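Local coordinates for BamaA.19900.a (Balamuthia mandrillaris, PDB 6VZZ), which phosphorylates glucose, probably at the 6-hydroxyl with ATP as phosphate donor, and is captured here with beta-D-glucopyranose in its sugar pocket, at residues L35-G40 and S133-P138; T48-A53 and L62-V67; P169-A174 and I369-Q374; H185-A190 and I325-R330. One frame throughout, in Å; residues are numbered along the deposited sequence.

Contact 1. Residues L35-G40 and S133-P138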
loop_
_atom_site.group_PDB
_atom_site.type_symbol
_atom_site.label_atom_id
_atom_site.label_comp_id
_atom_site.label_asym_id
_atom_site.label_seq_id
_atom_site.Cartn_x
_atom_site.Cartn_y
_atom_site.Cartn_z
ATOM N N LEU A 35 -25.526 -24.898 -23.607
ATOM C CA LEU A 35 -24.078 -24.713 -23.606
ATOM C C LEU A 35 -23.783 -23.332 -23.033
ATOM O O LEU A 35 -23.844 -22.327 -23.749
ATOM C CB LEU A 35 -23.506 -24.862 -25.007
ATOM C CG LEU A 35 -22.017 -24.541 -25.148
ATOM C CD1 LEU A 35 -21.137 -25.542 -24.380
ATOM C CD2 LEU A 35 -21.647 -24.483 -26.616
ATOM N N LYS A 36 -23.478 -23.278 -21.746
ATOM C CA LYS A 36 -23.109 -22.038 -21.079
ATOM C C LYS A 36 -21.598 -22.073 -20.885
ATOM O O LYS A 36 -21.087 -22.928 -20.156
ATOM C CB LYS A 36 -23.861 -21.880 -19.753
ATOM N N TYR A 37 -20.885 -21.163 -21.556
ATOM C CA TYR A 37 -19.436 -21.054 -21.441
ATOM C C TYR A 37 -19.027 -19.597 -21.286
ATOM O O TYR A 37 -19.803 -18.674 -21.558
ATOM C CB TYR A 37 -18.714 -21.662 -22.644
ATOM C CG TYR A 37 -18.836 -20.895 -23.931
ATOM C CD1 TYR A 37 -19.933 -21.074 -24.764
ATOM C CD2 TYR A 37 -17.837 -20.013 -24.339
ATOM C CE1 TYR A 37 -20.044 -20.387 -25.961
ATOM C CE2 TYR A 37 -17.940 -19.310 -25.538
ATOM C CZ TYR A 37 -19.050 -19.506 -26.343
ATOM O OH TYR A 37 -19.179 -18.831 -27.537
ATOM N N TYR A 38 -17.787 -19.398 -20.846
ATOM C CA TYR A 38 -17.318 -18.075 -20.461
ATOM C C TYR A 38 -15.960 -17.778 -21.087
ATOM O O TYR A 38 -15.162 -18.686 -21.346
ATOM C CB TYR A 38 -17.266 -17.960 -18.937
ATOM C CG TYR A 38 -18.614 -18.204 -18.304
ATOM C CD1 TYR A 38 -19.069 -19.498 -18.066
ATOM C CD2 TYR A 38 -19.450 -17.143 -17.970
ATOM C CE1 TYR A 38 -20.312 -19.731 -17.507
ATOM C CE2 TYR A 38 -20.699 -17.367 -17.406
ATOM C CZ TYR A 38 -21.123 -18.665 -17.178
ATOM O OH TYR A 38 -22.356 -18.898 -16.614
ATOM N N VAL A 39 -15.711 -16.489 -21.332
ATOM C CA VAL A 39 -14.498 -16.008 -21.986
ATOM C C VAL A 39 -13.589 -15.366 -20.950
ATOM O O VAL A 39 -14.043 -14.566 -20.127
ATOM C CB VAL A 39 -14.820 -14.998 -23.106
ATOM C CG1 VAL A 39 -13.526 -14.425 -23.699
ATOM C CG2 VAL A 39 -15.664 -15.646 -24.180
ATOM N N GLY A 40 -12.310 -15.703 -20.998
ATOM C CA GLY A 40 -11.313 -15.043 -20.170
ATOM C C GLY A 40 -10.161 -14.559 -21.021
ATOM O O GLY A 40 -9.730 -15.244 -21.951
ATOM N N SER A 133 -19.662 -8.658 -29.657
ATOM C CA SER A 133 -20.731 -9.163 -28.798
ATOM C C SER A 133 -20.675 -10.675 -28.593
ATOM O O SER A 133 -21.025 -11.157 -27.510
ATOM C CB SER A 133 -22.082 -8.782 -29.389
ATOM O OG SER A 133 -22.330 -7.406 -29.200
ATOM N N PHE A 134 -20.268 -11.439 -29.610
ATOM C CA PHE A 134 -20.303 -12.892 -29.487
ATOM C C PHE A 134 -19.498 -13.372 -28.280
ATOM O O PHE A 134 -19.977 -14.196 -27.493
ATOM C CB PHE A 134 -19.796 -13.552 -30.766
ATOM C CG PHE A 134 -19.849 -15.048 -30.722
ATOM C CD1 PHE A 134 -20.995 -15.722 -31.093
ATOM C CD2 PHE A 134 -18.759 -15.782 -30.280
ATOM C CE1 PHE A 134 -21.054 -17.094 -31.035
ATOM C CE2 PHE A 134 -18.817 -17.150 -30.218
ATOM C CZ PHE A 134 -19.967 -17.809 -30.598
ATOM N N LEU A 135 -18.273 -12.878 -28.115
ATOM C CA LEU A 135 -17.457 -13.321 -26.993
ATOM C C LEU A 135 -17.594 -12.427 -25.779
ATOM O O LEU A 135 -17.204 -12.837 -24.680
ATOM C CB LEU A 135 -15.972 -13.387 -27.373
ATOM C CG LEU A 135 -15.512 -14.439 -28.376
ATOM C CD1 LEU A 135 -13.996 -14.436 -28.474
ATOM C CD2 LEU A 135 -16.018 -15.815 -27.994
ATOM N N PHE A 136 -18.129 -11.225 -25.944
ATOM C CA PHE A 136 -18.142 -10.216 -24.884
ATOM C C PHE A 136 -19.552 -9.662 -24.771
ATOM O O PHE A 136 -19.839 -8.564 -25.260
ATOM C CB PHE A 136 -17.108 -9.126 -25.163
ATOM C CG PHE A 136 -15.726 -9.667 -25.374
ATOM C CD1 PHE A 136 -14.923 -10.006 -24.288
ATOM C CD2 PHE A 136 -15.238 -9.881 -26.657
ATOM C CE1 PHE A 136 -13.651 -10.531 -24.479
ATOM C CE2 PHE A 136 -13.966 -10.401 -26.851
ATOM C CZ PHE A 136 -13.174 -10.728 -25.764
ATOM N N PRO A 137 -20.455 -10.398 -24.122
ATOM C CA PRO A 137 -21.842 -9.934 -23.976
ATOM C C PRO A 137 -21.885 -8.568 -23.320
ATOM O O PRO A 137 -21.257 -8.358 -22.270
ATOM C CB PRO A 137 -22.482 -11.004 -23.081
ATOM C CG PRO A 137 -21.326 -11.655 -22.377
ATOM C CD PRO A 137 -20.190 -11.620 -23.341
ATOM N N PRO A 138 -22.595 -7.611 -23.926
ATOM C CA PRO A 138 -22.509 -6.210 -23.470
ATOM C C PRO A 138 -22.812 -5.987 -21.996
ATOM O O PRO A 138 -22.140 -5.173 -21.345
ATOM C CB PRO A 138 -23.531 -5.512 -24.374
ATOM C CG PRO A 138 -23.453 -6.277 -25.643
ATOM C CD PRO A 138 -23.276 -7.719 -25.226
#
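V39 and L135 make the main apolar contact, their side chains crossing at about a right angle. V39 CG2 lies 3.8 Å from L135 CD2 and also touches L135 O. The second branch of V39 serves another neighbour: CG1 stands anti to the backbone N (chi1 175°) and meets F136 CE1 at 4.0 Å. One valine is thus shared between a leucine and a phenylalanine that follow each other in the loop. The F136 ring is held in turn by F79, which meets it edge-to-face, and by A97 and L99 of strand 96-101.

A second kind of contact joins Y37 and F134 through the tyrosine oxygen, the two side chains again crossing at about a right angle. Y37 OH lies 3.2 Å from F134 CE2 and stands obliquely to that ring. With CG between its backbone N and carbonyl carbon (chi1 71°), Y37 holds the phenol where its oxygen reaches F134 CE2 and CZ.

Polar bonding between L35-G40 and S133-P138 is absent. The Y37 hydroxyl hydrogen-bonds to V92 O, and the V39 backbone is engaged with G96 and C98 of the neighbouring strand. S83 and R87 of helix 72-90 touch F134 as well, so the loop that leads into strand 141-145 packs against both that helix and the first strand of the N-terminal sheet. With every touching residue buried and the one phenolic hydroxyl satisfied by V92, the loop is held here by shape and hydrophobic burial rather than by directional bonds.

Contact 2. Residues T48-A53 and L62-V67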
loop_
_atom_site.group_PDB
_atom_site.type_symbol
_atom_site.label_atom_id
_atom_site.label_comp_id
_atom_site.label_asym_id
_atom_site.label_seq_id
_atom_site.Cartn_x
_atom_site.Cartn_y
_atom_site.Cartn_z
ATOM N N THR A 48 -1.202 -11.165 -25.480
ATOM C CA THR A 48 -2.573 -11.357 -25.047
ATOM C C THR A 48 -2.970 -12.806 -25.282
ATOM O O THR A 48 -2.652 -13.388 -26.324
ATOM C CB THR A 48 -3.515 -10.402 -25.787
ATOM O OG1 THR A 48 -3.415 -9.098 -25.199
ATOM C CG2 THR A 48 -4.957 -10.878 -25.719
ATOM N N ARG A 49 -3.641 -13.389 -24.295
ATOM C CA ARG A 49 -4.135 -14.751 -24.371
ATOM C C ARG A 49 -5.634 -14.747 -24.131
ATOM O O ARG A 49 -6.154 -13.917 -23.376
ATOM C CB ARG A 49 -3.440 -15.642 -23.349
ATOM C CG ARG A 49 -1.955 -15.786 -23.600
ATOM C CD ARG A 49 -1.257 -16.484 -22.445
ATOM N NE ARG A 49 0.035 -17.040 -22.852
ATOM C CZ ARG A 49 1.174 -16.348 -22.894
ATOM N NH1 ARG A 49 1.188 -15.064 -22.553
ATOM N NH2 ARG A 49 2.296 -16.939 -23.281
ATOM N N LEU A 50 -6.333 -15.666 -24.791
ATOM C CA LEU A 50 -7.776 -15.781 -24.658
ATOM C C LEU A 50 -8.109 -17.234 -24.389
ATOM O O LEU A 50 -7.488 -18.134 -24.962
ATOM C CB LEU A 50 -8.506 -15.278 -25.915
ATOM C CG LEU A 50 -10.028 -15.120 -25.837
ATOM C CD1 LEU A 50 -10.491 -13.945 -26.660
ATOM C CD2 LEU A 50 -10.734 -16.379 -26.287
ATOM N N ALA A 51 -9.087 -17.461 -23.515
ATOM C CA ALA A 51 -9.455 -18.814 -23.136
ATOM C C ALA A 51 -10.955 -18.897 -22.911
ATOM O O ALA A 51 -11.625 -17.895 -22.645
ATOM C CB ALA A 51 -8.711 -19.275 -21.878
ATOM N N LEU A 52 -11.471 -20.119 -23.015
ATOM C CA LEU A 52 -12.863 -20.425 -22.749
ATOM C C LEU A 52 -12.952 -21.494 -21.670
ATOM O O LEU A 52 -12.064 -22.343 -21.537
ATOM C CB LEU A 52 -13.579 -20.920 -24.002
ATOM C CG LEU A 52 -13.357 -20.152 -25.296
ATOM C CD1 LEU A 52 -14.047 -20.886 -26.434
ATOM C CD2 LEU A 52 -13.852 -18.711 -25.187
ATOM N N ALA A 53 -14.033 -21.442 -20.900
ATOM C CA ALA A 53 -14.338 -22.497 -19.946
ATOM C C ALA A 53 -15.851 -22.628 -19.837
ATOM O O ALA A 53 -16.567 -21.623 -19.823
ATOM C CB ALA A 53 -13.718 -22.224 -18.571
ATOM N N LEU A 62 -9.719 -23.904 -21.774
ATOM C CA LEU A 62 -9.215 -24.146 -23.119
ATOM C C LEU A 62 -8.623 -22.848 -23.659
ATOM O O LEU A 62 -9.356 -21.880 -23.899
ATOM C CB LEU A 62 -10.344 -24.649 -24.016
ATOM C CG LEU A 62 -9.994 -24.816 -25.490
ATOM C CD1 LEU A 62 -9.088 -26.026 -25.669
ATOM C CD2 LEU A 62 -11.255 -24.920 -26.334
ATOM N N GLN A 63 -7.307 -22.813 -23.850
ATOM C CA GLN A 63 -6.695 -21.642 -24.466
ATOM C C GLN A 63 -6.895 -21.733 -25.970
ATOM O O GLN A 63 -6.461 -22.704 -26.593
ATOM C CB GLN A 63 -5.209 -21.535 -24.129
ATOM C CG GLN A 63 -4.539 -20.328 -24.829
ATOM C CD GLN A 63 -3.250 -19.877 -24.161
ATOM O OE1 GLN A 63 -3.268 -19.411 -23.022
ATOM N NE2 GLN A 63 -2.122 -20.015 -24.867
ATOM N N VAL A 64 -7.546 -20.733 -26.559
ATOM C CA VAL A 64 -7.838 -20.817 -27.986
ATOM C C VAL A 64 -6.864 -19.970 -28.796
ATOM O O VAL A 64 -6.532 -20.333 -29.929
ATOM C CB VAL A 64 -9.294 -20.429 -28.308
ATOM C CG1 VAL A 64 -10.244 -20.992 -27.266
ATOM C CG2 VAL A 64 -9.447 -18.944 -28.437
ATOM N N LEU A 65 -6.384 -18.853 -28.248
ATOM C CA LEU A 65 -5.458 -18.061 -29.043
ATOM C C LEU A 65 -4.604 -17.159 -28.168
ATOM O O LEU A 65 -5.052 -16.653 -27.139
ATOM C CB LEU A 65 -6.198 -17.225 -30.092
ATOM C CG LEU A 65 -5.421 -17.122 -31.418
ATOM C CD1 LEU A 65 -4.648 -18.413 -31.716
ATOM C CD2 LEU A 65 -6.357 -16.796 -32.574
ATOM N N LYS A 66 -3.364 -16.969 -28.605
ATOM C CA LYS A 66 -2.456 -15.980 -28.049
ATOM C C LYS A 66 -1.833 -15.197 -29.196
ATOM O O LYS A 66 -1.701 -15.700 -30.315
ATOM C CB LYS A 66 -1.355 -16.622 -27.182
ATOM C CG LYS A 66 -0.337 -17.467 -27.937
ATOM C CD LYS A 66 0.875 -17.789 -27.051
ATOM C CE LYS A 66 1.955 -18.542 -27.820
ATOM N NZ LYS A 66 3.318 -18.399 -27.195
ATOM N N VAL A 67 -1.454 -13.955 -28.915
ATOM C CA VAL A 67 -0.992 -13.046 -29.955
ATOM C C VAL A 67 -0.023 -12.052 -29.326
ATOM O O VAL A 67 -0.116 -11.742 -28.135
ATOM C CB VAL A 67 -2.199 -12.348 -30.640
ATOM C CG1 VAL A 67 -2.938 -11.452 -29.662
ATOM C CG2 VAL A 67 -1.767 -11.559 -31.874
HETATM O O HOH W 1 0.609 -19.778 -23.320
#
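The R49 guanidinium and the Q63 carboxamide are turned 52° against each other, with Q63 OE1 near the plane of the guanidinium at its edge. A water in that plane joins the two: it accepts from R49 NE at 2.8 Å and from Q63 NE2 at 3.1 Å. Q63 OE1 lies against the aliphatic part of the arginine, 3.6 Å from R49 CD. K66 runs beside R49, both chains extended and pointing the same way; R49 CG meets K66 CB at 3.7 Å. Their charged ends, R49 NH2 and K66 NZ, come within 4.3 Å, and solvent around the exposed lysine probably screens them.

These side chains stand on one face of a beta hairpin, strands 47-54 and 62-68, at the edge of the N-terminal sheet of an actin-like ATPase fold. Six backbone hydrogen bonds close it. T48 and V67 exchange a pair of them at one end, L52 and L62 another at the other end. Between them the register slips at a classic beta bulge: V64 and L65 both face L50, whose N donates to L65 O while its O accepts from V64 N at 3.1 Å.

The bulge inserts V64 into the opposite face, where its two methyls part company. V64 CG2 packs on L50 CD2 at 3.6 Å, and V64 CG1 meets L52 CG at 3.8 Å, the valine and L52 crossing at about a right angle. Helix 72-90 covers this face through V82, against V64, and F78, against L65 and V67; L22 of helix 16-25 touches L52 and L62.

Contact 3. Residues P169-A174 and I369-Q374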
loop_
_atom_site.group_PDB
_atom_site.type_symbol
_atom_site.label_atom_id
_atom_site.label_comp_id
_atom_site.label_asym_id
_atom_site.label_seq_id
_atom_site.Cartn_x
_atom_site.Cartn_y
_atom_site.Cartn_z
ATOM N N PRO A 169 7.376 -22.980 -1.159
ATOM C CA PRO A 169 7.963 -22.024 -0.213
ATOM C C PRO A 169 9.444 -21.827 -0.486
ATOM O O PRO A 169 10.174 -22.778 -0.782
ATOM C CB PRO A 169 7.744 -22.681 1.151
ATOM C CG PRO A 169 6.820 -23.843 0.905
ATOM C CD PRO A 169 7.004 -24.248 -0.510
ATOM N N LEU A 170 9.880 -20.574 -0.406
ATOM C CA LEU A 170 11.303 -20.266 -0.410
ATOM C C LEU A 170 11.838 -19.974 0.984
ATOM O O LEU A 170 13.003 -20.282 1.261
ATOM C CB LEU A 170 11.593 -19.075 -1.330
ATOM C CG LEU A 170 11.436 -19.287 -2.838
ATOM C CD1 LEU A 170 11.903 -18.061 -3.605
ATOM C CD2 LEU A 170 12.177 -20.523 -3.311
ATOM N N TRP A 171 11.018 -19.390 1.862
ATOM C CA TRP A 171 11.400 -19.203 3.257
ATOM C C TRP A 171 10.172 -18.784 4.063
ATOM O O TRP A 171 9.111 -18.484 3.511
ATOM C CB TRP A 171 12.550 -18.201 3.395
ATOM C CG TRP A 171 12.246 -16.751 3.118
ATOM C CD1 TRP A 171 11.337 -15.958 3.767
ATOM C CD2 TRP A 171 12.917 -15.896 2.178
ATOM N NE1 TRP A 171 11.377 -14.679 3.265
ATOM C CE2 TRP A 171 12.344 -14.613 2.296
ATOM C CE3 TRP A 171 13.928 -16.097 1.235
ATOM C CZ2 TRP A 171 12.754 -13.540 1.511
ATOM C CZ3 TRP A 171 14.333 -15.025 0.450
ATOM C CH2 TRP A 171 13.748 -13.765 0.595
ATOM N N GLY A 172 10.324 -18.797 5.385
ATOM C CA GLY A 172 9.268 -18.404 6.281
ATOM C C GLY A 172 8.852 -19.511 7.228
ATOM O O GLY A 172 9.251 -20.670 7.082
ATOM N N PRO A 173 8.013 -19.172 8.212
ATOM C CA PRO A 173 7.638 -20.153 9.245
ATOM C C PRO A 173 6.738 -21.268 8.742
ATOM O O PRO A 173 6.531 -22.248 9.467
ATOM C CB PRO A 173 6.906 -19.302 10.287
ATOM C CG PRO A 173 7.128 -17.888 9.896
ATOM C CD PRO A 173 7.353 -17.879 8.430
ATOM N N ALA A 174 6.183 -21.146 7.541
ATOM C CA ALA A 174 5.300 -22.151 6.975
ATOM C C ALA A 174 5.972 -22.925 5.850
ATOM O O ALA A 174 5.286 -23.566 5.050
ATOM C CB ALA A 174 4.019 -21.487 6.467
ATOM N N ILE A 369 7.864 -13.459 7.728
ATOM C CA ILE A 369 7.060 -13.329 6.523
ATOM C C ILE A 369 7.346 -14.519 5.619
ATOM O O ILE A 369 8.511 -14.836 5.353
ATOM C CB ILE A 369 7.365 -12.001 5.816
ATOM C CG1 ILE A 369 6.911 -10.839 6.704
ATOM C CG2 ILE A 369 6.733 -11.944 4.420
ATOM C CD1 ILE A 369 6.111 -9.791 5.974
ATOM N N ASP A 370 6.288 -15.195 5.166
ATOM C CA ASP A 370 6.430 -16.305 4.234
ATOM C C ASP A 370 6.676 -15.788 2.819
ATOM O O ASP A 370 6.165 -14.742 2.417
ATOM C CB ASP A 370 5.179 -17.192 4.234
ATOM C CG ASP A 370 5.009 -17.985 5.515
ATOM O OD1 ASP A 370 5.889 -18.809 5.858
ATOM O OD2 ASP A 370 3.970 -17.783 6.182
ATOM N N LEU A 371 7.468 -16.533 2.057
ATOM C CA LEU A 371 7.703 -16.224 0.652
ATOM C C LEU A 371 7.439 -17.479 -0.163
ATOM O O LEU A 371 8.026 -18.536 0.104
ATOM C CB LEU A 371 9.128 -15.709 0.419
ATOM C CG LEU A 371 9.593 -15.632 -1.042
ATOM C CD1 LEU A 371 8.705 -14.698 -1.847
ATOM C CD2 LEU A 371 11.057 -15.204 -1.141
ATOM N N PHE A 372 6.538 -17.369 -1.133
ATOM C CA PHE A 372 6.243 -18.454 -2.052
ATOM C C PHE A 372 6.603 -17.996 -3.452
ATOM O O PHE A 372 6.596 -16.798 -3.750
ATOM C CB PHE A 372 4.767 -18.878 -2.003
ATOM C CG PHE A 372 4.268 -19.173 -0.622
ATOM C CD1 PHE A 372 4.562 -20.375 -0.011
ATOM C CD2 PHE A 372 3.512 -18.251 0.068
ATOM C CE1 PHE A 372 4.110 -20.657 1.263
ATOM C CE2 PHE A 372 3.059 -18.523 1.346
ATOM C CZ PHE A 372 3.362 -19.734 1.948
ATOM N N THR A 373 6.936 -18.948 -4.308
ATOM C CA THR A 373 7.225 -18.609 -5.687
ATOM C C THR A 373 6.586 -19.659 -6.582
ATOM O O THR A 373 6.524 -20.841 -6.229
ATOM C CB THR A 373 8.743 -18.485 -5.925
ATOM O OG1 THR A 373 8.984 -17.835 -7.180
ATOM C CG2 THR A 373 9.430 -19.855 -5.900
ATOM N N GLN A 374 6.063 -19.211 -7.716
ATOM C CA GLN A 374 5.376 -20.110 -8.630
ATOM C C GLN A 374 6.391 -21.004 -9.329
ATOM O O GLN A 374 7.415 -20.523 -9.824
ATOM C CB GLN A 374 4.568 -19.302 -9.644
ATOM C CG GLN A 374 3.661 -20.131 -10.529
ATOM C CD GLN A 374 2.829 -19.280 -11.480
ATOM O OE1 GLN A 374 2.515 -18.123 -11.194
ATOM N NE2 GLN A 374 2.474 -19.851 -12.618
#
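L170 N donates to L371 O over 2.8 Å in a nearly straight bond (N-H...O 169°). The return bond runs from L371 N to W171 O, so L170 and W171 both face L371: a classic beta bulge.

The W171 indole packs on the same leucine. Its chi1 of 71° turns the ring so that one face lies against L371 CD2, which sits 3.4 Å from the centroid of the six-membered ring and 8° off its normal, a CH-pi contact. I369 O approaches the same indole at its edge, in plane, 3.4 Å from W171 CD1. R354 adds a cation-pi contact to the ring.

The bulge lies where strand 167-171 ends as the outermost strand of the C-terminal sheet, antiparallel to strand 370-374, which has strand 331-335 on its other side. Beyond it the chain turns through G172, whose positive phi suits a glycine, and P173. The D370 carboxylate closes this turn: OD1 accepts from A174 N at 2.9 Å through its syn lone pair, while A174 CB and P173 CD lie close to it.

Two further apolar pairs flank the bulge. P169 meets the F372 ring, with P169 CB 4.1 Å from F372 CD1. L170 CG packs on T373 CG2 at 3.7 Å, leaving T373 OG1 to bond with N343 OD1; L346 and E347 of helix 343-348 also touch L170.

Contact 4. Residues H185-A190 and I325-R330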
loop_
_atom_site.group_PDB
_atom_site.type_symbol
_atom_site.label_atom_id
_atom_site.label_comp_id
_atom_site.label_asym_id
_atom_site.label_seq_id
_atom_site.Cartn_x
_atom_site.Cartn_y
_atom_site.Cartn_z
ATOM N N HIS A 185 -3.265 -11.078 5.275
ATOM C CA HIS A 185 -3.022 -10.473 3.973
ATOM C C HIS A 185 -1.827 -11.126 3.314
ATOM O O HIS A 185 -0.875 -11.531 3.982
ATOM C CB HIS A 185 -2.767 -8.972 4.069
ATOM C CG HIS A 185 -3.708 -8.258 4.977
ATOM N ND1 HIS A 185 -5.074 -8.430 4.918
ATOM C CD2 HIS A 185 -3.480 -7.366 5.966
ATOM C CE1 HIS A 185 -5.649 -7.676 5.836
ATOM N NE2 HIS A 185 -4.704 -7.028 6.492
ATOM N N TYR A 186 -1.868 -11.193 1.987
ATOM C CA TYR A 186 -0.753 -11.707 1.208
ATOM C C TYR A 186 -0.492 -10.759 0.052
ATOM O O TYR A 186 -1.431 -10.309 -0.615
ATOM C CB TYR A 186 -1.027 -13.128 0.706
ATOM C CG TYR A 186 -0.993 -14.166 1.811
ATOM C CD1 TYR A 186 0.183 -14.831 2.127
ATOM C CD2 TYR A 186 -2.136 -14.466 2.556
ATOM C CE1 TYR A 186 0.232 -15.770 3.141
ATOM C CE2 TYR A 186 -2.099 -15.409 3.575
ATOM C CZ TYR A 186 -0.904 -16.057 3.858
ATOM O OH TYR A 186 -0.846 -16.994 4.861
ATOM N N LEU A 187 0.779 -10.426 -0.152
ATOM C CA LEU A 187 1.208 -9.603 -1.271
ATOM C C LEU A 187 1.517 -10.502 -2.461
ATOM O O LEU A 187 2.172 -11.537 -2.316
ATOM C CB LEU A 187 2.442 -8.788 -0.872
ATOM C CG LEU A 187 3.102 -7.812 -1.843
ATOM C CD1 LEU A 187 2.184 -6.659 -2.183
ATOM C CD2 LEU A 187 4.401 -7.286 -1.253
ATOM N N VAL A 188 1.026 -10.125 -3.638
ATOM C CA VAL A 188 1.313 -10.855 -4.871
ATOM C C VAL A 188 2.075 -9.933 -5.815
ATOM O O VAL A 188 1.646 -8.799 -6.061
ATOM C CB VAL A 188 0.032 -11.385 -5.541
ATOM C CG1 VAL A 188 0.373 -12.086 -6.845
ATOM C CG2 VAL A 188 -0.723 -12.313 -4.601
ATOM N N LEU A 189 3.206 -10.418 -6.333
ATOM C CA LEU A 189 4.055 -9.690 -7.275
ATOM C C LEU A 189 4.306 -10.554 -8.503
ATOM O O LEU A 189 4.478 -11.772 -8.384
ATOM C CB LEU A 189 5.422 -9.301 -6.662
ATOM C CG LEU A 189 5.481 -8.553 -5.329
ATOM C CD1 LEU A 189 5.428 -9.519 -4.161
ATOM C CD2 LEU A 189 6.727 -7.712 -5.256
ATOM N N ALA A 190 4.363 -9.920 -9.677
ATOM C CA ALA A 190 4.711 -10.622 -10.905
ATOM C C ALA A 190 5.608 -9.741 -11.755
ATOM O O ALA A 190 5.249 -8.596 -12.054
ATOM C CB ALA A 190 3.469 -11.031 -11.704
ATOM N N ILE A 325 6.206 -4.246 4.973
ATOM C CA ILE A 325 6.145 -3.405 6.160
ATOM C C ILE A 325 4.900 -2.532 6.127
ATOM O O ILE A 325 4.123 -2.496 7.087
ATOM C CB ILE A 325 7.429 -2.564 6.266
ATOM C CG1 ILE A 325 8.596 -3.466 6.672
ATOM C CG2 ILE A 325 7.239 -1.390 7.223
ATOM C CD1 ILE A 325 9.921 -2.807 6.585
ATOM N N GLY A 326 4.682 -1.832 5.012
ATOM C CA GLY A 326 3.554 -0.921 4.930
ATOM C C GLY A 326 2.213 -1.630 4.976
ATOM O O GLY A 326 1.287 -1.182 5.662
ATOM N N LEU A 327 2.086 -2.741 4.252
ATOM C CA LEU A 327 0.824 -3.461 4.171
ATOM C C LEU A 327 0.627 -4.458 5.306
ATOM O O LEU A 327 -0.495 -4.938 5.496
ATOM C CB LEU A 327 0.713 -4.184 2.823
ATOM C CG LEU A 327 0.659 -3.206 1.640
ATOM C CD1 LEU A 327 0.569 -3.939 0.305
ATOM C CD2 LEU A 327 -0.504 -2.222 1.792
ATOM N N GLN A 328 1.673 -4.768 6.070
ATOM C CA GLN A 328 1.573 -5.701 7.192
ATOM C C GLN A 328 1.013 -7.046 6.739
ATOM O O GLN A 328 0.120 -7.616 7.368
ATOM C CB GLN A 328 0.728 -5.117 8.325
ATOM C CG GLN A 328 1.394 -4.012 9.098
ATOM C CD GLN A 328 2.623 -4.491 9.864
ATOM O OE1 GLN A 328 2.505 -5.186 10.874
ATOM N NE2 GLN A 328 3.808 -4.115 9.389
ATOM N N VAL A 329 1.546 -7.549 5.623
ATOM C CA VAL A 329 1.130 -8.854 5.116
ATOM C C VAL A 329 1.768 -9.970 5.942
ATOM O O VAL A 329 2.752 -9.776 6.662
ATOM C CB VAL A 329 1.475 -9.008 3.623
ATOM C CG1 VAL A 329 0.787 -7.928 2.791
ATOM C CG2 VAL A 329 3.006 -8.997 3.414
ATOM N N ARG A 330 1.194 -11.163 5.824
ATOM C CA ARG A 330 1.765 -12.361 6.417
ATOM C C ARG A 330 2.739 -13.071 5.482
ATOM O O ARG A 330 3.649 -13.766 5.955
ATOM C CB ARG A 330 0.641 -13.319 6.827
ATOM C CG ARG A 330 1.104 -14.729 7.124
ATOM C CD ARG A 330 0.325 -15.340 8.258
ATOM N NE ARG A 330 0.711 -16.730 8.471
ATOM C CZ ARG A 330 0.111 -17.554 9.325
ATOM N NH1 ARG A 330 -0.915 -17.131 10.049
ATOM N NH2 ARG A 330 0.537 -18.806 9.448
#
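Y186 lies alongside R330, the two side chains pointing the same way with phenol and guanidinium planes 34° apart. It is the aliphatic part of the arginine that meets the ring end: R330 CG stands 3.7 Å from Y186 OH. Both polar ends have partners beyond the pair. The tyrosine oxygen accepts from Q182 N, and R330 NH1 forms a salt bridge with D184 OD2, lying outside both segments; this aspartate helps form a calcium site, and the arginine may help to position its carboxylate.

A backbone bond, R330 N to H185 O at 2.8 Å, joins the segments. It is the first link between strand 186-191 and the chain about to become strand 331-335, its parallel neighbour in the C-terminal sheet. V329 CG1 packs 3.9 Å from H185 CB and 4.1 Å from L187 CB.

Deeper in, L187 extends its CG anti to the backbone N (chi1 -179°) and crosses L327 at about a right angle, L187 CD1 meeting L327 CD1 at 4.0 Å. Here helix 303-327 stops: Q328 has positive phi, and its side chain folds back, NE2 donating to I325 O at 2.8 Å on a lone pair in the carbonyl plane. Q328 packs on E218 of the second subunit, a position that lines the glucose pocket, while M215 of that subunit touches H185.

In the fold
Contacts 1 and 2 centre on the N-terminal sheet, contact 1 joining a loop to it; contacts 3 and 4 centre on the C-terminal sheet, contact 4 joining the end of helix 303-327 to it. Within each pair the centres are about 13 and about 12 Å apart and the segments touch, through strands 37-43 and 47-54 in the first and R330 and D370 in the second. Between the pairs, centres lie about 30 to 37 Å apart. Along the chain contact 2 nests inside contact 1 and contact 4 inside contact 3. Both sheets share the actin-like strand order, the C-terminal one with strand 167-171 added; in this family glucose is bound between two such lobes.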